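Local coordinates for protein eukaryotic translation initiation factor 4 gamma 5 (Trypanosoma cruzi, PDB 6OZU) that probably serves as an eIF4G-type scaffold in translation initiation, its all-helical MIF4G domain probably recruiting the RNA helicase eIF4A, at residues E20-L23 and P24-E28; I43-V46 and I47-F51; A121-R124 and R125-A129; R216-F219 and L220-T224. All blocks are in the same frame, centred on the assembly; numbering follows the deposited sequence.

Contact 1: E20-L23 and P24-E28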
loop_
_atom_site.group_PDB
_atom_site.type_symbol
_atom_site.label_atom_id
_atom_site.label_comp_id
_atom_site.label_asym_id
_atom_site.label_seq_id
_atom_site.Cartn_x
_atom_site.Cartn_y
_atom_site.Cartn_z
ATOM N N GLU A 20 3.425 -2.117 -19.635
ATOM C CA GLU A 20 4.213 -3.359 -19.632
ATOM C C GLU A 20 5.372 -3.329 -20.654
ATOM O O GLU A 20 6.535 -3.558 -20.279
ATOM C CB GLU A 20 3.286 -4.565 -19.870
ATOM C CG GLU A 20 3.939 -5.940 -19.743
ATOM C CD GLU A 20 3.274 -7.039 -20.554
ATOM O OE1 GLU A 20 3.189 -6.884 -21.796
ATOM O OE2 GLU A 20 2.859 -8.063 -19.961
ATOM N N GLY A 21 5.040 -2.977 -21.898
ATOM C CA GLY A 21 5.977 -2.909 -23.010
ATOM C C GLY A 21 7.100 -1.895 -22.906
ATOM O O GLY A 21 8.238 -2.222 -23.263
ATOM N N ASN A 22 6.801 -0.657 -22.432
ATOM C CA ASN A 22 7.789 0.438 -22.388
ATOM C C ASN A 22 8.341 0.822 -20.999
ATOM O O ASN A 22 9.041 1.836 -20.899
ATOM C CB ASN A 22 7.247 1.699 -23.091
ATOM C CG ASN A 22 6.086 2.413 -22.427
ATOM O OD1 ASN A 22 5.693 2.157 -21.281
ATOM N ND2 ASN A 22 5.516 3.350 -23.157
ATOM N N LEU A 23 8.077 0.013 -19.960
ATOM C CA LEU A 23 8.593 0.253 -18.615
ATOM C C LEU A 23 10.135 0.528 -18.602
ATOM O O LEU A 23 10.529 1.525 -17.986
ATOM C CB LEU A 23 8.180 -0.882 -17.651
ATOM C CG LEU A 23 8.658 -0.793 -16.198
ATOM C CD1 LEU A 23 8.025 0.382 -15.451
ATOM C CD2 LEU A 23 8.379 -2.075 -15.475
ATOM N N PRO A 24 11.002 -0.243 -19.333
ATOM C CA PRO A 24 12.449 0.069 -19.333
ATOM C C PRO A 24 12.813 1.434 -19.927
ATOM O O PRO A 24 13.778 2.059 -19.468
ATOM C CB PRO A 24 13.063 -1.082 -20.138
ATOM C CG PRO A 24 12.035 -2.168 -20.117
ATOM C CD PRO A 24 10.735 -1.452 -20.141
ATOM N N LYS A 25 12.037 1.900 -20.930
ATOM C CA LYS A 25 12.213 3.210 -21.572
ATOM C C LYS A 25 11.769 4.307 -20.599
ATOM O O LYS A 25 12.350 5.389 -20.584
ATOM C CB LYS A 25 11.418 3.298 -22.897
ATOM C CG LYS A 25 11.751 4.546 -23.721
ATOM C CD LYS A 25 10.975 4.654 -25.028
ATOM C CE LYS A 25 11.423 5.872 -25.813
ATOM N NZ LYS A 25 10.821 5.931 -27.174
ATOM N N MET A 26 10.748 4.011 -19.782
ATOM C CA MET A 26 10.188 4.930 -18.791
ATOM C C MET A 26 11.116 5.100 -17.584
ATOM O O MET A 26 11.270 6.218 -17.072
ATOM C CB MET A 26 8.753 4.517 -18.402
ATOM C CG MET A 26 7.746 4.671 -19.548
ATOM S SD MET A 26 7.781 6.293 -20.368
ATOM C CE MET A 26 8.620 5.883 -21.918
ATOM N N LYS A 27 11.768 3.992 -17.171
ATOM C CA LYS A 27 12.764 3.953 -16.107
ATOM C C LYS A 27 13.963 4.804 -16.522
ATOM O O LYS A 27 14.471 5.573 -15.696
ATOM C CB LYS A 27 13.216 2.512 -15.843
ATOM C CG LYS A 27 12.244 1.709 -14.994
ATOM C CD LYS A 27 12.745 0.299 -14.805
ATOM C CE LYS A 27 11.890 -0.456 -13.842
ATOM N NZ LYS A 27 12.036 -1.921 -14.040
ATOM N N GLU A 28 14.409 4.689 -17.802
ATOM C CA GLU A 28 15.556 5.477 -18.254
ATOM C C GLU A 28 15.174 6.949 -18.487
ATOM O O GLU A 28 16.025 7.811 -18.261
ATOM C CB GLU A 28 16.313 4.849 -19.445
ATOM C CG GLU A 28 15.545 4.691 -20.746
ATOM C CD GLU A 28 16.133 3.687 -21.723
ATOM O OE1 GLU A 28 16.188 3.999 -22.936
ATOM O OE2 GLU A 28 16.533 2.585 -21.278
#

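Contact 2: I43-V46 and I47-F51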
loop_
_atom_site.group_PDB
_atom_site.type_symbol
_atom_site.label_atom_id
_atom_site.label_comp_id
_atom_site.label_asym_id
_atom_site.label_seq_id
_atom_site.Cartn_x
_atom_site.Cartn_y
_atom_site.Cartn_z
ATOM N N ILE A 43 11.462 17.809 -5.479
ATOM C CA ILE A 43 11.562 16.368 -5.211
ATOM C C ILE A 43 10.309 15.888 -4.459
ATOM O O ILE A 43 9.724 14.872 -4.845
ATOM C CB ILE A 43 12.908 15.993 -4.501
ATOM C CG1 ILE A 43 14.121 16.368 -5.387
ATOM C CG2 ILE A 43 12.957 14.499 -4.148
ATOM C CD1 ILE A 43 15.369 16.631 -4.659
ATOM N N GLN A 44 9.877 16.641 -3.419
ATOM C CA GLN A 44 8.676 16.335 -2.624
ATOM C C GLN A 44 7.426 16.281 -3.514
ATOM O O GLN A 44 6.546 15.445 -3.296
ATOM C CB GLN A 44 8.498 17.372 -1.506
ATOM C CG GLN A 44 7.731 16.868 -0.294
ATOM C CD GLN A 44 7.995 17.734 0.916
ATOM O OE1 GLN A 44 9.069 17.684 1.522
ATOM N NE2 GLN A 44 7.033 18.564 1.291
ATOM N N ASP A 45 7.385 17.154 -4.540
ATOM C CA ASP A 45 6.313 17.248 -5.527
ATOM C C ASP A 45 6.267 15.996 -6.400
ATOM O O ASP A 45 5.177 15.484 -6.638
ATOM C CB ASP A 45 6.483 18.506 -6.382
ATOM C CG ASP A 45 5.372 18.703 -7.377
ATOM O OD1 ASP A 45 4.306 19.216 -6.980
ATOM O OD2 ASP A 45 5.567 18.344 -8.553
ATOM N N VAL A 46 7.437 15.484 -6.844
ATOM C CA VAL A 46 7.544 14.266 -7.658
ATOM C C VAL A 46 6.930 13.081 -6.908
ATOM O O VAL A 46 6.172 12.305 -7.494
ATOM C CB VAL A 46 9.011 13.969 -8.095
ATOM C CG1 VAL A 46 9.136 12.590 -8.758
ATOM C CG2 VAL A 46 9.537 15.057 -9.023
ATOM N N ILE A 47 7.251 12.955 -5.608
ATOM C CA ILE A 47 6.762 11.863 -4.769
ATOM C C ILE A 47 5.254 12.033 -4.537
ATOM O O ILE A 47 4.534 11.052 -4.683
ATOM C CB ILE A 47 7.621 11.682 -3.474
ATOM C CG1 ILE A 47 9.115 11.467 -3.809
ATOM C CG2 ILE A 47 7.090 10.567 -2.554
ATOM C CD1 ILE A 47 9.455 10.337 -4.806
ATOM N N GLN A 48 4.787 13.283 -4.277
ATOM C CA GLN A 48 3.376 13.636 -4.068
ATOM C C GLN A 48 2.544 13.289 -5.320
ATOM O O GLN A 48 1.479 12.691 -5.192
ATOM C CB GLN A 48 3.247 15.133 -3.697
ATOM C CG GLN A 48 1.817 15.623 -3.410
ATOM C CD GLN A 48 1.498 15.784 -1.934
ATOM O OE1 GLN A 48 2.240 16.416 -1.169
ATOM N NE2 GLN A 48 0.366 15.234 -1.506
ATOM N N VAL A 49 3.058 13.618 -6.519
ATOM C CA VAL A 49 2.423 13.357 -7.816
ATOM C C VAL A 49 2.190 11.860 -8.035
ATOM O O VAL A 49 1.064 11.457 -8.338
ATOM C CB VAL A 49 3.209 14.037 -8.984
ATOM C CG1 VAL A 49 2.873 13.425 -10.348
ATOM C CG2 VAL A 49 2.947 15.526 -8.999
ATOM N N ILE A 50 3.245 11.043 -7.871
ATOM C CA ILE A 50 3.157 9.594 -8.054
ATOM C C ILE A 50 2.175 8.986 -7.030
ATOM O O ILE A 50 1.326 8.176 -7.416
ATOM C CB ILE A 50 4.571 8.930 -8.026
ATOM C CG1 ILE A 50 5.516 9.555 -9.099
ATOM C CG2 ILE A 50 4.466 7.399 -8.176
ATOM C CD1 ILE A 50 6.980 9.279 -8.951
ATOM N N PHE A 51 2.257 9.416 -5.745
ATOM C CA PHE A 51 1.388 8.925 -4.673
ATOM C C PHE A 51 -0.113 9.278 -4.880
ATOM O O PHE A 51 -0.968 8.454 -4.545
ATOM C CB PHE A 51 1.904 9.363 -3.300
ATOM C CG PHE A 51 2.880 8.393 -2.661
ATOM C CD1 PHE A 51 4.091 8.087 -3.275
ATOM C CD2 PHE A 51 2.607 7.824 -1.423
ATOM C CE1 PHE A 51 4.982 7.185 -2.688
ATOM C CE2 PHE A 51 3.514 6.943 -0.824
ATOM C CZ PHE A 51 4.693 6.631 -1.460
#

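Contact 3: A121-R124 and R125-A129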
loop_
_atom_site.group_PDB
_atom_site.type_symbol
_atom_site.label_atom_id
_atom_site.label_comp_id
_atom_site.label_asym_id
_atom_site.label_seq_id
_atom_site.Cartn_x
_atom_site.Cartn_y
_atom_site.Cartn_z
ATOM N N ALA A 121 -26.891 4.066 5.526
ATOM C CA ALA A 121 -25.584 3.839 6.127
ATOM C C ALA A 121 -24.851 2.787 5.292
ATOM O O ALA A 121 -23.660 2.939 5.016
ATOM C CB ALA A 121 -25.760 3.353 7.558
ATOM N N GLU A 122 -25.590 1.755 4.844
ATOM C CA GLU A 122 -25.069 0.680 4.010
ATOM C C GLU A 122 -24.627 1.143 2.635
ATOM O O GLU A 122 -23.535 0.781 2.198
ATOM C CB GLU A 122 -26.061 -0.477 3.917
ATOM C CG GLU A 122 -25.806 -1.565 4.947
ATOM C CD GLU A 122 -24.429 -2.212 4.915
ATOM O OE1 GLU A 122 -23.617 -1.875 5.806
ATOM O OE2 GLU A 122 -24.162 -3.042 4.012
ATOM N N GLN A 123 -25.439 1.977 1.974
ATOM C CA GLN A 123 -25.085 2.530 0.669
ATOM C C GLN A 123 -23.881 3.478 0.751
ATOM O O GLN A 123 -23.037 3.461 -0.145
ATOM C CB GLN A 123 -26.291 3.210 0.018
ATOM C CG GLN A 123 -26.110 3.540 -1.470
ATOM C CD GLN A 123 -26.023 2.336 -2.377
ATOM O OE1 GLN A 123 -26.650 1.290 -2.149
ATOM N NE2 GLN A 123 -25.267 2.482 -3.450
ATOM N N ARG A 124 -23.780 4.266 1.839
ATOM C CA ARG A 124 -22.655 5.172 2.090
ATOM C C ARG A 124 -21.356 4.377 2.331
ATOM O O ARG A 124 -20.289 4.796 1.886
ATOM C CB ARG A 124 -22.968 6.121 3.264
ATOM C CG ARG A 124 -24.073 7.145 2.983
ATOM C CD ARG A 124 -23.598 8.280 2.097
ATOM N NE ARG A 124 -22.356 8.885 2.582
ATOM C CZ ARG A 124 -22.245 10.129 3.034
ATOM N NH1 ARG A 124 -23.302 10.933 3.055
ATOM N NH2 ARG A 124 -21.071 10.587 3.443
ATOM N N ARG A 125 -21.467 3.217 2.999
ATOM C CA ARG A 125 -20.374 2.264 3.258
ATOM C C ARG A 125 -19.828 1.662 1.938
ATOM O O ARG A 125 -18.611 1.506 1.800
ATOM C CB ARG A 125 -20.863 1.148 4.184
ATOM C CG ARG A 125 -20.683 1.455 5.652
ATOM C CD ARG A 125 -21.426 0.435 6.498
ATOM N NE ARG A 125 -21.111 0.563 7.921
ATOM C CZ ARG A 125 -22.018 0.528 8.893
ATOM N NH1 ARG A 125 -23.303 0.346 8.606
ATOM N NH2 ARG A 125 -21.646 0.663 10.158
ATOM N N LEU A 126 -20.730 1.346 0.972
ATOM C CA LEU A 126 -20.375 0.822 -0.355
ATOM C C LEU A 126 -19.670 1.884 -1.199
ATOM O O LEU A 126 -18.674 1.574 -1.862
ATOM C CB LEU A 126 -21.611 0.257 -1.076
ATOM C CG LEU A 126 -21.441 -0.213 -2.544
ATOM C CD1 LEU A 126 -20.560 -1.451 -2.662
ATOM C CD2 LEU A 126 -22.763 -0.512 -3.155
ATOM N N ILE A 127 -20.172 3.143 -1.155
ATOM C CA ILE A 127 -19.594 4.279 -1.876
ATOM C C ILE A 127 -18.166 4.517 -1.376
ATOM O O ILE A 127 -17.261 4.760 -2.180
ATOM C CB ILE A 127 -20.496 5.549 -1.724
ATOM C CG1 ILE A 127 -21.870 5.344 -2.413
ATOM C CG2 ILE A 127 -19.797 6.822 -2.256
ATOM C CD1 ILE A 127 -22.974 6.340 -1.951
ATOM N N PHE A 128 -17.974 4.430 -0.052
ATOM C CA PHE A 128 -16.681 4.628 0.575
ATOM C C PHE A 128 -15.692 3.536 0.227
ATOM O O PHE A 128 -14.554 3.844 -0.105
ATOM C CB PHE A 128 -16.817 4.818 2.093
ATOM C CG PHE A 128 -15.512 5.181 2.767
ATOM C CD1 PHE A 128 -14.977 6.457 2.644
ATOM C CD2 PHE A 128 -14.798 4.232 3.495
ATOM C CE1 PHE A 128 -13.751 6.772 3.228
ATOM C CE2 PHE A 128 -13.582 4.552 4.091
ATOM C CZ PHE A 128 -13.070 5.817 3.959
ATOM N N ALA A 129 -16.126 2.268 0.285
ATOM C CA ALA A 129 -15.321 1.081 -0.015
ATOM C C ALA A 129 -14.615 1.188 -1.381
ATOM O O ALA A 129 -13.444 0.802 -1.493
ATOM C CB ALA A 129 -16.198 -0.147 0.037
#

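Contact 4: R216-F219 and L220-T224. With SO4 (sulfate ion), chain D; SO4 (sulfate ion), chain E.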
loop_
_atom_site.group_PDB
_atom_site.type_symbol
_atom_site.label_atom_id
_atom_site.label_comp_id
_atom_site.label_asym_id
_atom_site.label_seq_id
_atom_site.Cartn_x
_atom_site.Cartn_y
_atom_site.Cartn_z
ATOM N N ARG A 216 -13.333 -15.339 16.810
ATOM C CA ARG A 216 -13.364 -15.201 15.351
ATOM C C ARG A 216 -12.088 -14.558 14.837
ATOM O O ARG A 216 -11.599 -14.957 13.776
ATOM C CB ARG A 216 -14.581 -14.407 14.862
ATOM C CG ARG A 216 -15.938 -15.089 14.914
ATOM C CD ARG A 216 -17.043 -14.048 14.778
ATOM N NE ARG A 216 -16.958 -13.066 15.862
ATOM C CZ ARG A 216 -17.620 -11.918 15.935
ATOM N NH1 ARG A 216 -18.427 -11.543 14.949
ATOM N NH2 ARG A 216 -17.478 -11.137 16.993
ATOM N N MET A 217 -11.532 -13.593 15.610
ATOM C CA MET A 217 -10.312 -12.858 15.277
ATOM C C MET A 217 -9.066 -13.754 15.307
ATOM O O MET A 217 -8.174 -13.612 14.462
ATOM C CB MET A 217 -10.145 -11.621 16.173
ATOM C CG MET A 217 -9.150 -10.611 15.624
ATOM S SD MET A 217 -9.652 -9.887 14.036
ATOM C CE MET A 217 -9.997 -8.272 14.554
ATOM N N GLN A 218 -9.007 -14.670 16.278
ATOM C CA GLN A 218 -7.909 -15.603 16.381
ATOM C C GLN A 218 -8.005 -16.643 15.293
ATOM O O GLN A 218 -6.977 -16.999 14.725
ATOM C CB GLN A 218 -7.881 -16.249 17.748
ATOM C CG GLN A 218 -6.510 -16.122 18.363
ATOM C CD GLN A 218 -6.314 -17.075 19.492
ATOM O OE1 GLN A 218 -6.217 -18.274 19.283
ATOM N NE2 GLN A 218 -6.243 -16.555 20.705
ATOM N N PHE A 219 -9.236 -17.107 14.966
ATOM C CA PHE A 219 -9.443 -18.069 13.883
ATOM C C PHE A 219 -9.043 -17.438 12.542
ATOM O O PHE A 219 -8.362 -18.084 11.751
ATOM C CB PHE A 219 -10.888 -18.624 13.859
ATOM C CG PHE A 219 -11.066 -19.801 12.925
ATOM C CD1 PHE A 219 -10.674 -21.083 13.304
ATOM C CD2 PHE A 219 -11.589 -19.623 11.645
ATOM C CE1 PHE A 219 -10.795 -22.165 12.416
ATOM C CE2 PHE A 219 -11.720 -20.712 10.764
ATOM C CZ PHE A 219 -11.324 -21.973 11.158
ATOM N N LEU A 220 -9.405 -16.161 12.328
ATOM C CA LEU A 220 -9.070 -15.418 11.118
ATOM C C LEU A 220 -7.563 -15.329 10.906
ATOM O O LEU A 220 -7.084 -15.723 9.842
ATOM C CB LEU A 220 -9.690 -14.018 11.134
ATOM C CG LEU A 220 -9.428 -13.165 9.887
ATOM C CD1 LEU A 220 -10.658 -12.995 9.097
ATOM C CD2 LEU A 220 -8.882 -11.841 10.247
ATOM N N LEU A 221 -6.819 -14.829 11.910
ATOM C CA LEU A 221 -5.365 -14.656 11.835
ATOM C C LEU A 221 -4.589 -15.971 11.759
ATOM O O LEU A 221 -3.638 -16.060 10.977
ATOM C CB LEU A 221 -4.877 -13.785 12.976
ATOM C CG LEU A 221 -5.413 -12.350 12.999
ATOM C CD1 LEU A 221 -5.245 -11.728 14.371
ATOM C CD2 LEU A 221 -4.800 -11.493 11.864
ATOM N N LEU A 222 -5.031 -17.006 12.512
ATOM C CA LEU A 222 -4.396 -18.321 12.491
ATOM C C LEU A 222 -4.633 -19.075 11.207
ATOM O O LEU A 222 -3.709 -19.724 10.730
ATOM C CB LEU A 222 -4.784 -19.185 13.706
ATOM C CG LEU A 222 -4.209 -18.723 15.051
ATOM C CD1 LEU A 222 -4.787 -19.509 16.171
ATOM C CD2 LEU A 222 -2.706 -18.862 15.081
ATOM N N ASN A 223 -5.871 -19.028 10.650
ATOM C CA ASN A 223 -6.186 -19.702 9.389
ATOM C C ASN A 223 -5.466 -19.040 8.212
ATOM O O ASN A 223 -5.018 -19.752 7.309
ATOM C CB ASN A 223 -7.690 -19.796 9.131
ATOM C CG ASN A 223 -8.087 -20.974 8.282
ATOM O OD1 ASN A 223 -9.033 -20.928 7.504
ATOM N ND2 ASN A 223 -7.346 -22.047 8.386
ATOM N N THR A 224 -5.323 -17.693 8.254
ATOM C CA THR A 224 -4.642 -16.892 7.234
ATOM C C THR A 224 -3.138 -17.240 7.190
ATOM O O THR A 224 -2.617 -17.584 6.120
ATOM C CB THR A 224 -4.959 -15.395 7.412
ATOM O OG1 THR A 224 -6.362 -15.200 7.246
ATOM C CG2 THR A 224 -4.247 -14.540 6.424
HETATM S S SO4 D . -16.222 -13.514 19.671
HETATM O O1 SO4 D . -16.859 -12.195 19.760
HETATM O O2 SO4 D . -15.416 -13.792 20.870
HETATM O O3 SO4 D . -15.388 -13.534 18.462
HETATM O O4 SO4 D . -17.270 -14.523 19.574
HETATM S S SO4 E . -18.485 -7.132 16.510
HETATM O O1 SO4 E . -19.352 -5.957 16.604
HETATM O O2 SO4 E . -17.101 -6.652 16.460
HETATM O O3 SO4 E . -18.696 -8.010 17.667
HETATM O O4 SO4 E . -18.804 -7.901 15.301
#

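Contact 1: E20-L23 and P24-E28
Asn22 and Leu23 meet Met26 and Lys27 in the first turn of helix 23-31, where the chain leaves the loop after helix 6-17 in this all-helical MIF4G domain. Backbone bonds begin the winding. Asn22 O accepts Met26 N at 3.0 Å and, weakly, Lys25 N; Leu23 O takes Lys27 N at 2.9 Å with a fairly straight N-H angle of 156°. Pro24 suits this first turn because its nitrogen has no hydrogen to place, while its ring lies beside the preceding residue, CD being 3.6 Å from Leu23 CB.

Polar side-chain bonds point back along the chain. Asn22 holds the N-cap position, yet its amide makes no capping bond: ND2 goes to Arg17 O and OD1 to Gly19 N, so the side chain ties the loop back to the end of helix 6-17. With CG set between backbone N and carbonyl carbon (chi1 68°), the side chain crosses Met26 obliquely, and OD1 lies 3.7 Å from Met26 CG.

Apolar contacts finish the turn. Met26, bent at chi2 and chi3, is buried against Ile14, Arg17 and Val18, and its flexible thioether chain can adapt to these neighbours. Leu23 touches Tyr65 and Lys68 of helix 63-76. The extended Lys27, whose NZ has a weak, long ion pair with a sulfate, crosses Leu23 with the end of its chain: CE is 4.0 Å from Leu23 CG and NZ 3.9 Å from Leu23 CD2.

Contact 2: I43-V46 and I47-F51
Ile50 lies alongside Val46, one turn earlier in helix 40-53, within the HEAT-like helical stack expected of a MIF4G domain. Its CB lies 3.8 Å from Val46 O. Because CG1 is anti to the carbonyl carbon (chi1 -56°), the longer branch runs beside the backbone N, back toward the preceding turn, and CG1 comes to 3.3 Å from Val46 O. At the tip, CD1 is 3.5 Å from that oxygen and 4.0 Å from Val46 CG1. The two side chains point the same way, and their branched apolar shapes suit a buried site between helices. The same carbonyl also accepts Ile50 N at 3.2 Å, in a nearly straight bond of 168°.

The two side chains then face different helices. Val46 leans on Leu7 and Val11 of helix 6-17, whereas Ile50 reaches Tyr66 and Val70 of helix 63-76, so the pair lies where three helices come together. Ile47 meets Leu73 of helix 63-76, and the ring of Phe51 packs edge-to-face with Phe138.

Asp45 stands on a partly exposed flank, where its charge can be met: OD2 is hydrogen-bonded to His8 ND1, and OD1 has a weak, long ion pair with Arg5. The carboxylate passes obliquely across Val49, which touches His8 and Leu12; Asp45 OD2 is 3.9 Å from Val49 CG2.

Contact 3: A121-R124 and R125-A129
Arg125 lays its chain over the backbone carbonyl of Ala121 and past the carboxylate of Glu122 on helix 118-144, where it also touches Tyr174 of helix 173-186. CG is 3.4 Å from Ala121 O, which also receives Arg125 N in the regular helical bond. Extended from CG to NE, the chain carries the guanidinium beyond this turn. There NH1 forms a rather long salt bridge with Glu122 OE1, 3.6 Å away, while that oxygen lies nearer the methylene, 3.3 Å from Arg125 CD. Carboxylate and guanidinium planes are turned 43° apart, and the two side chains cross rather than line up. The bend of Glu122 at chi2 (-58°) swings its acid back toward the arginine. Ala121, small and buried against Ile113, lets the arginine head come near, with NH1 4.0 Å from its CB.

On another flank, Gln123 and Leu126 run side by side in the same direction, and Gln123 NE2 rests 3.9 Å from Leu126 CD2. Ile127 sets its longer branch over the preceding turn, CG1 being 3.2 Å from Gln123 O. Phe128, with CG anti to backbone N (chi1 -174°), reaches Ala105, Gln106 and Leu109, where its ring packs against helix 82-112.

Both arginines have further acidic partners: Arg124 pairs with Glu112, and Arg125 NH2 with Glu110 and a sulfate, probably from the crystallisation liquor. With one acid in its own helix and another on helix 82-112, Arg125 probably adds an electrostatic tie to the apolar grip of Phe128, and its head can still accept an anion.

Contact 4: R216-F219 and L220-T224
Leu220 O is gripped twice, by Thr224 N at 3.1 Å and Thr224 OG1 at 2.7 Å, while the N-H of Leu220 bonds to Arg216 O at 2.9 Å. The motif is an alpha-helical turn, in helix 215-235 at the C-terminal end of the helical MIF4G domain. The two Thr224 donors approach from opposite faces of the carbonyl plane; threonine can thus satisfy its hydroxyl inside the helix and keep its methyl for apolar neighbours.

Leucines and a methionine suit the inner side. Met217 packs on Leu161 and Tyr162 of helix 150-162, and its SD lies 4.3 Å from Leu220 CD2; Leu220 in turn meets Leu176. On the outer side Gln218 and Leu222 run side by side, and the Phe219 ring has Asn223 CB over one face.

At the helix start Arg216 binds two sulfates in the crystal, probably from the crystallisation liquor; Arg215, Arg169 and Phe170 help to hold them. Bent at chi3 (-60°), it turns its guanidinium edge to both. NH2 bonds weakly to O3 of the second sulfate at 3.4 Å. The first sulfate's O3 accepts Arg216 N at 3.2 Å and Arg216 NE at 3.1 Å, and its O1 takes Arg216 NH2 at 3.0 Å.

From the N terminus the four contacts come strictly in series; none nests within or crosses another, and each is local, joining residues up to four apart along one helix or at its start. Contact 1 starts helix 23-31 beside helices 6-17 and 63-76. Contact 2, on the next helix, shares those two neighbours and adds helix 82-112; the centres of contacts 1 and 2 are about 19 Å apart. Contact 3, on helix 118-144, also faces helix 82-112, which thus bridges the earlier and later parts of the fold. Helix 173-186 touches both contact 3 and contact 4, whose centres lie about 26 Å apart. Contacts 1 and 4, about 41 Å between centres, fall on opposite sides of the chain's centre.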